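Local coordinates for type II secretion pathway related protein (Escherichia coli, PDB 3SOL) that serves as the pilotin of the type II secretion system, a small lipoprotein thought to guide the secretin to the outer membrane, at residues A[70-74]-A[75-79]; A[61-64]-A[65-68]; A[16-19]-A[20-24]; A[30-33]-A[34-38]. One frame throughout, in Å; residues are numbered along the deposited sequence.

Contact 1: A[70-74]-A[75-79]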
loop_
_atom_site.group_PDB
_atom_site.type_symbol
_atom_site.label_atom_id
_atom_site.label_comp_id
_atom_site.label_asym_id
_atom_site.label_seq_id
_atom_site.Cartn_x
_atom_site.Cartn_y
_atom_site.Cartn_z
ATOM N N ASP A 70 1.581 6.995 14.549
ATOM C CA ASP A 70 2.985 6.712 14.896
ATOM C C ASP A 70 3.728 8.040 15.057
ATOM O O ASP A 70 3.557 8.934 14.239
ATOM C CB ASP A 70 3.603 5.855 13.787
ATOM C CG ASP A 70 5.024 5.456 14.064
ATOM O OD1 ASP A 70 5.915 6.322 13.984
ATOM O OD2 ASP A 70 5.252 4.259 14.339
ATOM N N SER A 71 4.531 8.160 16.122
ATOM C CA SER A 71 5.219 9.415 16.457
ATOM C C SER A 71 6.516 9.692 15.670
ATOM O O SER A 71 7.127 10.745 15.851
ATOM C CB SER A 71 5.536 9.462 17.957
ATOM O OG SER A 71 6.542 8.516 18.252
ATOM N N THR A 72 6.939 8.777 14.800
ATOM C CA THR A 72 8.009 9.078 13.847
ATOM C C THR A 72 7.688 10.389 13.116
ATOM O O THR A 72 6.550 10.616 12.696
ATOM C CB THR A 72 8.182 7.952 12.820
ATOM O OG1 THR A 72 8.366 6.708 13.508
ATOM C CG2 THR A 72 9.353 8.218 11.894
ATOM N N PRO A 73 8.677 11.269 12.966
ATOM C CA PRO A 73 8.434 12.474 12.167
ATOM C C PRO A 73 7.859 12.166 10.804
ATOM O O PRO A 73 8.267 11.200 10.149
ATOM C CB PRO A 73 9.826 13.102 12.057
ATOM C CG PRO A 73 10.476 12.704 13.318
ATOM C CD PRO A 73 10.003 11.298 13.605
ATOM N N GLU A 74 6.886 12.970 10.378
ATOM C CA GLU A 74 6.196 12.675 9.132
ATOM C C GLU A 74 7.170 12.619 7.941
ATOM O O GLU A 74 7.026 11.768 7.071
ATOM C CB GLU A 74 5.109 13.715 8.871
ATOM C CG GLU A 74 3.982 13.722 9.878
ATOM C CD GLU A 74 3.251 12.396 9.908
ATOM O OE1 GLU A 74 2.846 11.959 8.822
ATOM O OE2 GLU A 74 3.120 11.813 11.008
ATOM N N TYR A 75 8.163 13.507 7.896
ATOM C CA TYR A 75 9.065 13.531 6.746
ATOM C C TYR A 75 9.877 12.225 6.682
ATOM O O TYR A 75 10.210 11.768 5.585
ATOM C CB TYR A 75 9.974 14.772 6.723
ATOM C CG TYR A 75 11.241 14.656 7.535
ATOM C CD1 TYR A 75 12.445 14.238 6.934
ATOM C CD2 TYR A 75 11.259 14.966 8.878
ATOM C CE1 TYR A 75 13.625 14.107 7.669
ATOM C CE2 TYR A 75 12.456 14.837 9.637
ATOM C CZ TYR A 75 13.627 14.397 9.009
ATOM O OH TYR A 75 14.780 14.292 9.740
ATOM N N ILE A 76 10.177 11.620 7.835
ATOM C CA ILE A 76 10.919 10.348 7.850
ATOM C C ILE A 76 10.042 9.212 7.356
ATOM O O ILE A 76 10.503 8.329 6.609
ATOM C CB ILE A 76 11.500 10.058 9.261
ATOM C CG1 ILE A 76 12.641 11.037 9.506
ATOM C CG2 ILE A 76 12.036 8.596 9.393
ATOM C CD1 ILE A 76 13.204 11.053 10.925
ATOM N N LYS A 77 8.757 9.245 7.731
ATOM C CA LYS A 77 7.782 8.280 7.185
ATOM C C LYS A 77 7.800 8.331 5.667
ATOM O O LYS A 77 7.877 7.281 5.002
ATOM C CB LYS A 77 6.361 8.571 7.668
ATOM C CG LYS A 77 6.155 8.408 9.166
ATOM C CD LYS A 77 4.717 8.696 9.560
ATOM C CE LYS A 77 4.516 8.635 11.055
ATOM N NZ LYS A 77 3.152 9.126 11.466
ATOM N N CYS A 78 7.711 9.550 5.129
ATOM C CA CYS A 78 7.748 9.755 3.673
ATOM C C CYS A 78 9.025 9.182 3.059
ATOM O O CYS A 78 8.976 8.467 2.049
ATOM C CB CYS A 78 7.624 11.226 3.333
ATOM S SG CYS A 78 6.025 11.963 3.764
ATOM N N ARG A 79 10.164 9.469 3.687
ATOM C CA ARG A 79 11.445 9.000 3.135
ATOM C C ARG A 79 11.569 7.474 3.183
ATOM O O ARG A 79 12.078 6.865 2.250
ATOM C CB ARG A 79 12.620 9.681 3.848
ATOM C CG ARG A 79 12.697 11.139 3.465
ATOM C CD ARG A 79 13.819 11.902 4.093
ATOM N NE ARG A 79 13.819 13.223 3.461
ATOM C CZ ARG A 79 14.498 13.569 2.371
ATOM N NH1 ARG A 79 15.352 12.739 1.778
ATOM N NH2 ARG A 79 14.327 14.793 1.889
#

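Contact 2: A[61-64]-A[65-68]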
loop_
_atom_site.group_PDB
_atom_site.type_symbol
_atom_site.label_atom_id
_atom_site.label_comp_id
_atom_site.label_asym_id
_atom_site.label_seq_id
_atom_site.Cartn_x
_atom_site.Cartn_y
_atom_site.Cartn_z
ATOM N N ASP A 61 -6.988 0.178 5.622
ATOM C CA ASP A 61 -7.612 1.295 6.356
ATOM C C ASP A 61 -7.172 1.314 7.815
ATOM O O ASP A 61 -6.850 2.364 8.367
ATOM C CB ASP A 61 -9.145 1.213 6.312
ATOM C CG ASP A 61 -9.728 1.515 4.928
ATOM O OD1 ASP A 61 -9.001 2.038 4.051
ATOM O OD2 ASP A 61 -10.932 1.233 4.731
ATOM N N ASP A 62 -7.166 0.138 8.437
ATOM C CA ASP A 62 -6.808 0.015 9.848
ATOM C C ASP A 62 -5.326 0.282 10.082
ATOM O O ASP A 62 -4.956 0.949 11.053
ATOM C CB ASP A 62 -7.161 -1.378 10.349
ATOM C CG ASP A 62 -8.660 -1.611 10.438
ATOM O OD1 ASP A 62 -9.444 -0.633 10.528
ATOM O OD2 ASP A 62 -9.051 -2.791 10.428
ATOM N N ILE A 63 -4.482 -0.226 9.184
ATOM C CA ILE A 63 -3.053 0.040 9.227
ATOM C C ILE A 63 -2.788 1.525 9.032
ATOM O O ILE A 63 -1.951 2.108 9.721
ATOM C CB ILE A 63 -2.280 -0.764 8.161
ATOM C CG1 ILE A 63 -2.344 -2.267 8.478
ATOM C CG2 ILE A 63 -0.824 -0.306 8.103
ATOM C CD1 ILE A 63 -1.934 -3.160 7.332
ATOM N N TYR A 64 -3.510 2.147 8.106
ATOM C CA TYR A 64 -3.292 3.554 7.829
ATOM C C TYR A 64 -3.480 4.411 9.080
ATOM O O TYR A 64 -2.685 5.318 9.352
ATOM C CB TYR A 64 -4.244 4.011 6.742
ATOM C CG TYR A 64 -4.039 5.448 6.303
ATOM C CD1 TYR A 64 -3.035 5.778 5.405
ATOM C CD2 TYR A 64 -4.863 6.466 6.775
ATOM C CE1 TYR A 64 -2.853 7.086 4.979
ATOM C CE2 TYR A 64 -4.685 7.778 6.355
ATOM C CZ TYR A 64 -3.674 8.072 5.452
ATOM O OH TYR A 64 -3.474 9.358 5.025
ATOM N N VAL A 65 -4.532 4.122 9.837
ATOM C CA VAL A 65 -4.780 4.833 11.082
ATOM C C VAL A 65 -3.601 4.680 12.041
ATOM O O VAL A 65 -3.148 5.665 12.637
ATOM C CB VAL A 65 -6.052 4.350 11.749
ATOM C CG1 VAL A 65 -6.162 4.932 13.163
ATOM C CG2 VAL A 65 -7.253 4.717 10.887
ATOM N N ARG A 66 -3.085 3.465 12.168
ATOM C CA ARG A 66 -1.923 3.238 13.017
ATOM C C ARG A 66 -0.719 4.034 12.522
ATOM O O ARG A 66 0.003 4.610 13.335
ATOM C CB ARG A 66 -1.578 1.747 13.131
ATOM C CG ARG A 66 -2.699 0.922 13.716
ATOM C CD ARG A 66 -2.201 -0.358 14.366
ATOM N NE ARG A 66 -1.588 -1.302 13.427
ATOM C CZ ARG A 66 -2.246 -2.224 12.713
ATOM N NH1 ARG A 66 -3.575 -2.339 12.774
ATOM N NH2 ARG A 66 -1.561 -3.039 11.910
ATOM N N LEU A 67 -0.521 4.094 11.198
ATOM C CA LEU A 67 0.610 4.828 10.624
ATOM C C LEU A 67 0.505 6.319 10.911
ATOM O O LEU A 67 1.512 6.937 11.241
ATOM C CB LEU A 67 0.730 4.606 9.111
ATOM C CG LEU A 67 1.031 3.182 8.625
ATOM C CD1 LEU A 67 0.945 3.111 7.094
ATOM C CD2 LEU A 67 2.403 2.739 9.118
ATOM N N THR A 68 -0.693 6.898 10.801
ATOM C CA THR A 68 -0.859 8.332 11.084
ATOM C C THR A 68 -0.539 8.655 12.550
ATOM O O THR A 68 0.026 9.704 12.839
ATOM C CB THR A 68 -2.261 8.882 10.712
ATOM O OG1 THR A 68 -3.269 8.331 11.580
ATOM C CG2 THR A 68 -2.590 8.549 9.272
#

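Contact 3: A[16-19]-A[20-24]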
loop_
_atom_site.group_PDB
_atom_site.type_symbol
_atom_site.label_atom_id
_atom_site.label_comp_id
_atom_site.label_asym_id
_atom_site.label_seq_id
_atom_site.Cartn_x
_atom_site.Cartn_y
_atom_site.Cartn_z
ATOM N N ALA A 16 0.754 2.020 2.887
ATOM C CA ALA A 16 1.946 2.850 2.700
ATOM C C ALA A 16 1.831 3.696 1.426
ATOM O O ALA A 16 2.243 4.858 1.390
ATOM C CB ALA A 16 3.208 1.950 2.654
ATOM N N THR A 17 1.240 3.111 0.384
ATOM C CA THR A 17 1.046 3.805 -0.878
ATOM C C THR A 17 0.015 4.921 -0.694
ATOM O O THR A 17 0.186 6.039 -1.198
ATOM C CB THR A 17 0.625 2.797 -1.992
ATOM O OG1 THR A 17 1.647 1.774 -2.099
ATOM C CG2 THR A 17 0.498 3.492 -3.296
ATOM N N ARG A 18 -1.047 4.638 0.062
ATOM C CA ARG A 18 -2.011 5.689 0.451
ATOM C C ARG A 18 -1.343 6.814 1.259
ATOM O O ARG A 18 -1.600 8.010 1.055
ATOM C CB ARG A 18 -3.155 5.091 1.229
ATOM C CG ARG A 18 -4.138 6.084 1.766
ATOM C CD ARG A 18 -5.195 5.311 2.563
ATOM N NE ARG A 18 -6.207 6.183 3.128
ATOM C CZ ARG A 18 -7.198 5.778 3.924
ATOM N NH1 ARG A 18 -7.315 4.498 4.281
ATOM N NH2 ARG A 18 -8.089 6.665 4.356
ATOM N N TYR A 19 -0.473 6.431 2.171
ATOM C CA TYR A 19 0.276 7.415 2.951
ATOM C C TYR A 19 1.124 8.311 2.041
ATOM O O TYR A 19 1.133 9.516 2.210
ATOM C CB TYR A 19 1.134 6.726 4.013
ATOM C CG TYR A 19 1.276 7.537 5.289
ATOM C CD1 TYR A 19 0.477 7.268 6.379
ATOM C CD2 TYR A 19 2.198 8.572 5.396
ATOM C CE1 TYR A 19 0.582 7.988 7.554
ATOM C CE2 TYR A 19 2.305 9.328 6.587
ATOM C CZ TYR A 19 1.490 9.012 7.651
ATOM O OH TYR A 19 1.541 9.682 8.846
ATOM N N LEU A 20 1.800 7.724 1.054
ATOM C CA LEU A 20 2.599 8.505 0.112
ATOM C C LEU A 20 1.760 9.504 -0.663
ATOM O O LEU A 20 2.162 10.666 -0.846
ATOM C CB LEU A 20 3.345 7.579 -0.860
ATOM C CG LEU A 20 4.559 6.867 -0.290
ATOM C CD1 LEU A 20 5.206 6.018 -1.388
ATOM C CD2 LEU A 20 5.569 7.900 0.304
ATOM N N LYS A 21 0.594 9.060 -1.119
ATOM C CA LYS A 21 -0.291 9.906 -1.894
ATOM C C LYS A 21 -0.893 11.042 -1.073
ATOM O O LYS A 21 -0.978 12.164 -1.532
ATOM C CB LYS A 21 -1.414 9.066 -2.499
ATOM C CG LYS A 21 -0.967 8.220 -3.654
ATOM C CD LYS A 21 -2.008 7.141 -3.998
ATOM C CE LYS A 21 -3.321 7.696 -4.437
ATOM N NZ LYS A 21 -4.278 6.575 -4.690
ATOM N N MET A 22 -1.315 10.730 0.143
ATOM C CA MET A 22 -2.044 11.672 0.977
ATOM C C MET A 22 -1.090 12.647 1.697
ATOM O O MET A 22 -1.395 13.829 1.824
ATOM C CB MET A 22 -2.895 10.911 2.016
ATOM C CG MET A 22 -4.081 10.152 1.422
ATOM S SD MET A 22 -5.536 11.195 1.086
ATOM C CE MET A 22 -5.580 12.168 2.523
ATOM N N ARG A 23 0.043 12.148 2.172
ATOM C CA ARG A 23 0.873 12.916 3.109
ATOM C C ARG A 23 2.279 13.215 2.613
ATOM O O ARG A 23 3.016 13.956 3.278
ATOM C CB ARG A 23 0.917 12.163 4.430
ATOM C CG ARG A 23 -0.471 12.227 5.054
ATOM C CD ARG A 23 -0.641 11.376 6.169
ATOM N NE ARG A 23 -1.990 11.570 6.722
ATOM C CZ ARG A 23 -2.287 12.281 7.799
ATOM N NH1 ARG A 23 -3.539 12.307 8.213
ATOM N NH2 ARG A 23 -1.361 12.954 8.457
ATOM N N CYS A 24 2.637 12.641 1.462
ATOM C CA CYS A 24 3.984 12.762 0.890
ATOM C C CYS A 24 3.959 13.183 -0.580
ATOM O O CYS A 24 4.903 12.917 -1.321
ATOM C CB CYS A 24 4.759 11.457 1.051
ATOM S SG CYS A 24 4.709 10.773 2.720
#

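Contact 4: A[30-33]-A[34-38]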
loop_
_atom_site.group_PDB
_atom_site.type_symbol
_atom_site.label_atom_id
_atom_site.label_comp_id
_atom_site.label_asym_id
_atom_site.label_seq_id
_atom_site.Cartn_x
_atom_site.Cartn_y
_atom_site.Cartn_z
ATOM N N PRO A 30 -1.036 5.851 -8.985
ATOM C CA PRO A 30 -2.419 5.655 -9.421
ATOM C C PRO A 30 -3.428 5.750 -8.285
ATOM O O PRO A 30 -3.049 5.789 -7.122
ATOM C CB PRO A 30 -2.432 4.229 -10.005
ATOM C CG PRO A 30 -1.045 3.733 -9.946
ATOM C CD PRO A 30 -0.210 4.645 -9.151
ATOM N N ASP A 31 -4.707 5.756 -8.637
ATOM C CA ASP A 31 -5.773 5.879 -7.647
ATOM C C ASP A 31 -5.958 4.575 -6.856
ATOM O O ASP A 31 -5.367 3.541 -7.199
ATOM C CB ASP A 31 -7.095 6.349 -8.290
ATOM C CG ASP A 31 -7.585 5.438 -9.420
ATOM O OD1 ASP A 31 -7.462 4.194 -9.319
ATOM O OD2 ASP A 31 -8.137 5.971 -10.410
ATOM N N GLU A 32 -6.764 4.645 -5.795
ATOM C CA GLU A 32 -6.961 3.506 -4.886
ATOM C C GLU A 32 -7.485 2.279 -5.622
ATOM O O GLU A 32 -7.037 1.158 -5.357
ATOM C CB GLU A 32 -7.925 3.863 -3.741
ATOM C CG GLU A 32 -8.121 2.702 -2.741
ATOM C CD GLU A 32 -9.323 2.872 -1.811
ATOM O OE1 GLU A 32 -9.136 2.782 -0.575
ATOM O OE2 GLU A 32 -10.452 3.072 -2.313
ATOM N N GLN A 33 -8.441 2.476 -6.529
ATOM C CA GLN A 33 -8.976 1.371 -7.310
ATOM C C GLN A 33 -7.877 0.708 -8.129
ATOM O O GLN A 33 -7.793 -0.519 -8.186
ATOM C CB GLN A 33 -10.083 1.838 -8.257
ATOM C CG GLN A 33 -10.765 0.698 -8.998
ATOM C CD GLN A 33 -11.757 1.165 -10.063
ATOM O OE1 GLN A 33 -11.866 2.364 -10.352
ATOM N NE2 GLN A 33 -12.476 0.215 -10.659
ATOM N N SER A 34 -7.055 1.519 -8.785
ATOM C CA SER A 34 -5.944 0.980 -9.568
ATOM C C SER A 34 -4.954 0.213 -8.692
ATOM O O SER A 34 -4.516 -0.880 -9.050
ATOM C CB SER A 34 -5.227 2.094 -10.321
ATOM O OG SER A 34 -6.072 2.575 -11.353
ATOM N N ILE A 35 -4.634 0.783 -7.538
ATOM C CA ILE A 35 -3.693 0.163 -6.590
ATOM C C ILE A 35 -4.228 -1.186 -6.116
ATOM O O ILE A 35 -3.507 -2.192 -6.092
ATOM C CB ILE A 35 -3.432 1.096 -5.368
ATOM C CG1 ILE A 35 -2.697 2.367 -5.828
ATOM C CG2 ILE A 35 -2.643 0.365 -4.273
ATOM C CD1 ILE A 35 -2.739 3.532 -4.818
ATOM N N LEU A 36 -5.506 -1.217 -5.776
ATOM C CA LEU A 36 -6.142 -2.473 -5.345
ATOM C C LEU A 36 -6.179 -3.522 -6.460
ATOM O O LEU A 36 -5.947 -4.713 -6.199
ATOM C CB LEU A 36 -7.536 -2.194 -4.769
ATOM C CG LEU A 36 -7.521 -1.525 -3.393
ATOM C CD1 LEU A 36 -8.904 -1.032 -3.004
ATOM C CD2 LEU A 36 -6.993 -2.513 -2.343
ATOM N N ASN A 37 -6.452 -3.088 -7.695
ATOM C CA ASN A 37 -6.439 -3.985 -8.864
ATOM C C ASN A 37 -5.073 -4.621 -9.044
ATOM O O ASN A 37 -4.969 -5.807 -9.341
ATOM C CB ASN A 37 -6.771 -3.242 -10.168
ATOM C CG ASN A 37 -8.230 -2.802 -10.262
ATOM O OD1 ASN A 37 -9.085 -3.250 -9.494
ATOM N ND2 ASN A 37 -8.517 -1.902 -11.212
ATOM N N VAL A 38 -4.035 -3.807 -8.893
ATOM C CA VAL A 38 -2.661 -4.258 -9.042
ATOM C C VAL A 38 -2.269 -5.197 -7.895
ATOM O O VAL A 38 -1.611 -6.214 -8.122
ATOM C CB VAL A 38 -1.698 -3.063 -9.135
ATOM C CG1 VAL A 38 -0.243 -3.529 -9.077
ATOM C CG2 VAL A 38 -1.963 -2.275 -10.417
#

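Contact 1: A[70-74]-A[75-79]
P73 O accepts the amide of K77 at 3.1 Å (O to N) and E74 O accepts that of C78, closing the first turn of helix 74-84, while I76 N reaches the same P73 O only weakly. K77 then runs back along the incoming loop. Its CG lies anti to the carbonyl carbon (chi1 -65°) and the chain is extended beyond it, carrying CE past T72 O and setting NZ 2.8 Å from D70 O, a hydrogen bond. NZ also forms a salt bridge to E74 OE2 at 2.7 Å, meeting the carboxylate on its syn side but 26° out of its plane. E74, bent at chi2, has OE1 bonded to Y19 OH, and L67 O and Y19 OH complete the polar surroundings of the buried ammonium. The loop joining helix 53-69 to helix 74-84 starts with an Asx turn: D70 OD1 accepts T72 N at 2.8 Å on its anti side and, through the syn lone pair of the same OD1, T72 OG1. A methionine in place of K77 would probably leave E74 without its counter-charge and D70 O without its donor, setting the loop free to shift. Away from the ammonium, T72 CG2 meets I76 CG2 at 3.7 Å, the two side chains crossing at about a right angle. P73, at the N-cap position, lies alongside I76, with P73 CG 4.0 Å from I76 CD1.

Contact 2: A[61-64]-A[65-68]
T68 crosses Y64 at about a right angle and lays its methyl over one face of the ring: CG2 is 4.0 Å from the centroid and 25° off the normal, a CH-pi contact displaced toward the rim. The threonine is held in that attitude by its other branch. OG1 sits between the backbone N and the carbonyl carbon (chi1 68°) and donates to V65 O at 2.9 Å, leaving CG2 to face the tyrosine one turn back. I63 and L67 are arranged differently, side by side and pointing the same way, with CG2 of I63 4.0 Å from CD1 of L67. R66 bends at chi3 and folds back obliquely across I63, bringing NH2 to 3.6 Å from I63 CG1 while the guanidinium presents one face to I63 CA. D62 OD2 stays 6.0 Å from R66 NH1, too far for a salt bridge. In the backbone, L67 N and T68 N bond to I63 O and Y64 O, as in any regular alpha-helix. This stretch of helix 53-69 packs against helix 5-23: I63 rests on A11, S12 and S15, Y64 leans on M22 and makes a cation-pi contact with R18, and D61 forms a salt bridge with that same arginine.

Contact 3: A[16-19]-A[20-24]
R23 lays its CD over one face of the Y19 ring, 3.7 Å from the centroid and 20° off the normal in a CH-pi contact, while C24 SG approaches the ring edge near its plane, 4.3 Å from CD2 of Y19. The R23 chain, extended from CG to NE, crosses the tyrosine obliquely, and its guanidinium plane is turned 34° from the ring. The Y19 ring also meets that of Y64, their planes inclined at about 55°, and R23 NE is hydrogen-bonded to Y64 OH, so R23 bridges Y19 and Y64. These are the last turns of helix 5-23 in the all-helical pilotin domain, the part of the lipoprotein that this chain represents. C24, the first residue to leave helical geometry, is tied by a disulfide to C78 and so fastens this end to helix 74-84. Replacing Y19 by a leucine would probably deprive E74 and K77 of the hydroxyl that both bond and leave the R23 methylene without a flat surface to rest on. On another side of the helix, R18 and M22 run side by side, their CG atoms 4.1 Å apart. K21 drapes its CG over T17 O at 3.5 Å, then bends at chi3 to send NZ to P30 O. L20 packs against F81 and L85, with its CG 3.5 Å from A16 O.

Contact 4: A[30-33]-A[34-38]
D31 and S34 supply the side-chain hydrogen bonds here, both of them to one oxygen. OD1 of D31 accepts S34 N at 2.8 Å, nearly in line with its own C-O bond, and S34 OG at 2.9 Å, this hydroxyl coming from above the carboxylate plane, 45° out of it. With CG between the backbone N and the carbonyl carbon (chi1 57°), OD1 comes back to the first turn of the helix. This is an N-cap: D31 stands just before helix 32-45 and satisfies an amide of its first turn, and its negative charge is probably favoured by the positive end of the helix dipole. The backbone bonds begin at once, I35 N to D31 O at 2.9 Å, then L36 N to E32 O and N37 N to Q33 O. Carbon contacts run alongside these bonds. P30 CB presses on S34 CB at 3.5 Å, and E32 and L36 lie side by side, CG of the glutamate 3.8 Å from CD1 of the leucine. The buried I35 side chain lies between V14, T17 and K21 of helix 5-23 and F88 and L92 of helix 86-93. A close methyl-to-carbonyl approach stands apart: I35 CD1 comes within 3.2 Å of P30 O, which also takes a hydrogen bond from K21 NZ.

Overall arrangement
Along the chain the order is contact 3, 4, 2, 1, running from the end of helix 5-23 through the start of helix 32-45 and the later part of helix 53-69 to the opening of helix 74-84. Contact 3 touches all the others, its centre 11 Å from those of contacts 1 and 2 and 13 Å from that of contact 4. Contacts 1 and 2 meet through K77 NZ and L67 O. Contacts 1 and 4 lie on opposite sides of the chain's centre, 24 Å apart between centres, without touching. Helix 5-23 thus links the three other helices that carry these contacts, in a five-helix, strand-free domain, with the disulfide joining contacts 1 and 3 covalently.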